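Local coordinates for protein putative NADH dehydrogenase/NAD(P)H nitroreductase (Parabacteroides distasonis, PDB 3M5K) that binds flavin mononucleotide and probably acts as a flavin-dependent oxidoreductase of the nitroreductase type, at residues A[5-8]-A[9-12]. Residues are numbered along the deposited sequence; the frame is centred on the assembly and turned at random. Where two conformers were deposited one is given.
Sequences ENQT and LETI
N6 OD1 accepts from L9 N at 3.0 Å, an N-cap bond that opens helix 7-14. The N-H points almost straight at the oxygen (175°), yet L9 N lies well above the amide plane, 60° out of it, so no lone pair is met squarely. N6 CG stands anti to the backbone N (chi1 -176°), which swings the amide over the first turn. With N6 replaced by an alanine, L9 N would probably lose its cap, and S111 of the second subunit its hydrogen bond from ND2. The i to i+4 pattern starts at once: E10 N donates to N6 O at 3.1 Å, and T11 N to Q7 O. E10 CG, anti to its own carbonyl carbon, lies 3.3 Å from N6 O, and the chain extended beyond it carries the carboxylate toward E5, while a water joins N6 N to E10 OE2. E5 and E10 bring two like-charged carboxylates close together, though the poor order of E5 makes their exact spacing doubtful. Further out, T8 and T11 exchange hydroxyl hydrogen bonds with T11 and T8 of the second subunit, placing this helix at the dimer interface. I12 N donates to T8 O at 2.9 Å, and of their buried side chains I12 CD1 meets T8 CG2 at 4.2 Å.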
ATOM      1  N   GLU A   5      21.046 -10.708   6.468  1.00 58.33           N
ATOM      2  CA  GLU A   5      20.065  -9.784   7.122  1.00 57.08           C
ATOM      3  C   GLU A   5      19.424  -8.836   6.111  1.00 52.31           C
ATOM      4  O   GLU A   5      20.107  -8.238   5.274  1.00 54.34           O
ATOM      5  CB  GLU A   5      20.721  -8.933   8.207  1.00 57.76           C
ATOM      6  CG  GLU A   5      19.700  -8.098   9.021  1.00 60.41           C
ATOM      7  CD  GLU A   5      20.229  -6.738   9.480  1.00 63.05           C
ATOM      8  OE1 GLU A   5      21.108  -6.154   8.788  1.00 70.72           O
ATOM      9  OE2 GLU A   5      19.750  -6.251  10.539  1.00 68.14           O
ATOM     10  N   ASN A   6      18.112  -8.674   6.229  1.00 44.25           N
ATOM     11  CA  ASN A   6      17.370  -7.836   5.318  1.00 37.14           C
ATOM     12  C   ASN A   6      16.633  -6.809   6.167  1.00 33.44           C
ATOM     13  O   ASN A   6      15.609  -7.116   6.764  1.00 30.44           O
ATOM     14  CB  ASN A   6      16.423  -8.718   4.513  1.00 36.38           C
ATOM     15  CG  ASN A   6      15.661  -7.943   3.454  1.00 33.16           C
ATOM     16  OD1 ASN A   6      15.374  -6.740   3.628  1.00 25.06           O
ATOM     17  ND2 ASN A   6      15.316  -8.624   2.360  1.00 26.92           N
ATOM     18  N   GLN A   7      17.181  -5.598   6.246  1.00 31.07           N
ATOM     19  CA  GLN A   7      16.585  -4.549   7.087  1.00 32.92           C
ATOM     20  C   GLN A   7      15.199  -4.079   6.625  1.00 28.56           C
ATOM     21  O   GLN A   7      14.360  -3.711   7.450  1.00 27.88           O
ATOM     22  CB  GLN A   7      17.477  -3.329   7.135  1.00 33.93           C
ATOM     23  CG  GLN A   7      18.646  -3.470   8.050  1.00 38.65           C
ATOM     24  CD  GLN A   7      19.460  -2.186   8.085  1.00 39.08           C
ATOM     25  OE1 GLN A   7      18.932  -1.053   7.888  1.00 41.14           O
ATOM     26  NE2 GLN A   7      20.761  -2.347   8.285  1.00 46.53           N
ATOM     27  N   THR A   8      14.988  -4.057   5.312  1.00 27.03           N
ATOM     28  CA  THR A   8      13.667  -3.740   4.730  1.00 25.22           C
ATOM     29  C   THR A   8      12.575  -4.707   5.206  1.00 25.10           C
ATOM     30  O   THR A   8      11.500  -4.288   5.699  1.00 24.48           O
ATOM     31  CB  THR A   8      13.720  -3.688   3.180  1.00 25.14           C
ATOM     32  OG1 THR A   8      14.698  -2.735   2.759  1.00 25.79           O
ATOM     33  CG2 THR A   8      12.353  -3.278   2.610  1.00 23.75           C
ATOM     34  N   LEU A   9      12.836  -6.005   5.078  0.50 24.98           N
ATOM     35  CA  LEU A   9      11.903  -7.017   5.583  0.50 25.36           C
ATOM     36  C   LEU A   9      11.650  -6.888   7.085  0.50 25.49           C
ATOM     37  O   LEU A   9      10.523  -7.044   7.538  0.50 23.99           O
ATOM     38  CB  LEU A   9      12.397  -8.429   5.248  0.50 25.06           C
ATOM     39  CG  LEU A   9      12.158  -8.917   3.823  0.50 26.46           C
ATOM     40  CD1 LEU A   9      12.800 -10.290   3.659  0.50 23.53           C
ATOM     41  CD2 LEU A   9      10.676  -8.984   3.500  0.50 25.44           C
ATOM     42  N   GLU A  10      12.701  -6.585   7.852  1.00 26.42           N
ATOM     43  CA  GLU A  10      12.566  -6.371   9.308  1.00 28.32           C
ATOM     44  C   GLU A  10      11.635  -5.173   9.624  1.00 23.94           C
ATOM     45  O   GLU A  10      10.813  -5.241  10.510  1.00 23.97           O
ATOM     46  CB  GLU A  10      13.940  -6.151   9.965  1.00 29.95           C
ATOM     47  CG  GLU A  10      14.834  -7.388   9.937  1.00 37.27           C
ATOM     48  CD  GLU A  10      16.320  -7.145  10.399  1.00 40.81           C
ATOM     49  OE1 GLU A  10      16.813  -5.971  10.455  1.00 48.24           O
ATOM     50  OE2 GLU A  10      16.981  -8.176  10.693  1.00 51.66           O
ATOM     51  N   THR A  11      11.772  -4.086   8.877  1.00 24.48           N
ATOM     52  CA  THR A  11      10.899  -2.931   9.063  1.00 24.80           C
ATOM     53  C   THR A  11       9.473  -3.320   8.751  1.00 23.68           C
ATOM     54  O   THR A  11       8.569  -2.995   9.517  1.00 22.78           O
ATOM     55  CB  THR A  11      11.309  -1.759   8.167  1.00 25.27           C
ATOM     56  OG1 THR A  11      12.647  -1.376   8.506  1.00 25.64           O
ATOM     57  CG2 THR A  11      10.342  -0.567   8.330  1.00 22.92           C
ATOM     58  N   ILE A  12       9.276  -3.981   7.604  1.00 22.01           N
ATOM     59  CA  ILE A  12       7.954  -4.463   7.218  1.00 22.54           C
ATOM     60  C   ILE A  12       7.322  -5.314   8.336  1.00 25.22           C
ATOM     61  O   ILE A  12       6.155  -5.129   8.709  1.00 22.93           O
ATOM     62  CB  ILE A  12       7.981  -5.238   5.862  1.00 22.53           C
ATOM     63  CG1 ILE A  12       8.270  -4.285   4.673  1.00 23.46           C
ATOM     64  CG2 ILE A  12       6.679  -6.063   5.643  1.00 20.36           C
ATOM     65  CD1 ILE A  12       8.623  -4.957   3.377  1.00 22.96           C
TER
HETATM   66  O   HOH W   1      16.892 -10.059   8.176  1.00 56.35           O
HETATM   67  O   HOH W   2      15.396  -2.897  10.204  1.00 49.77           O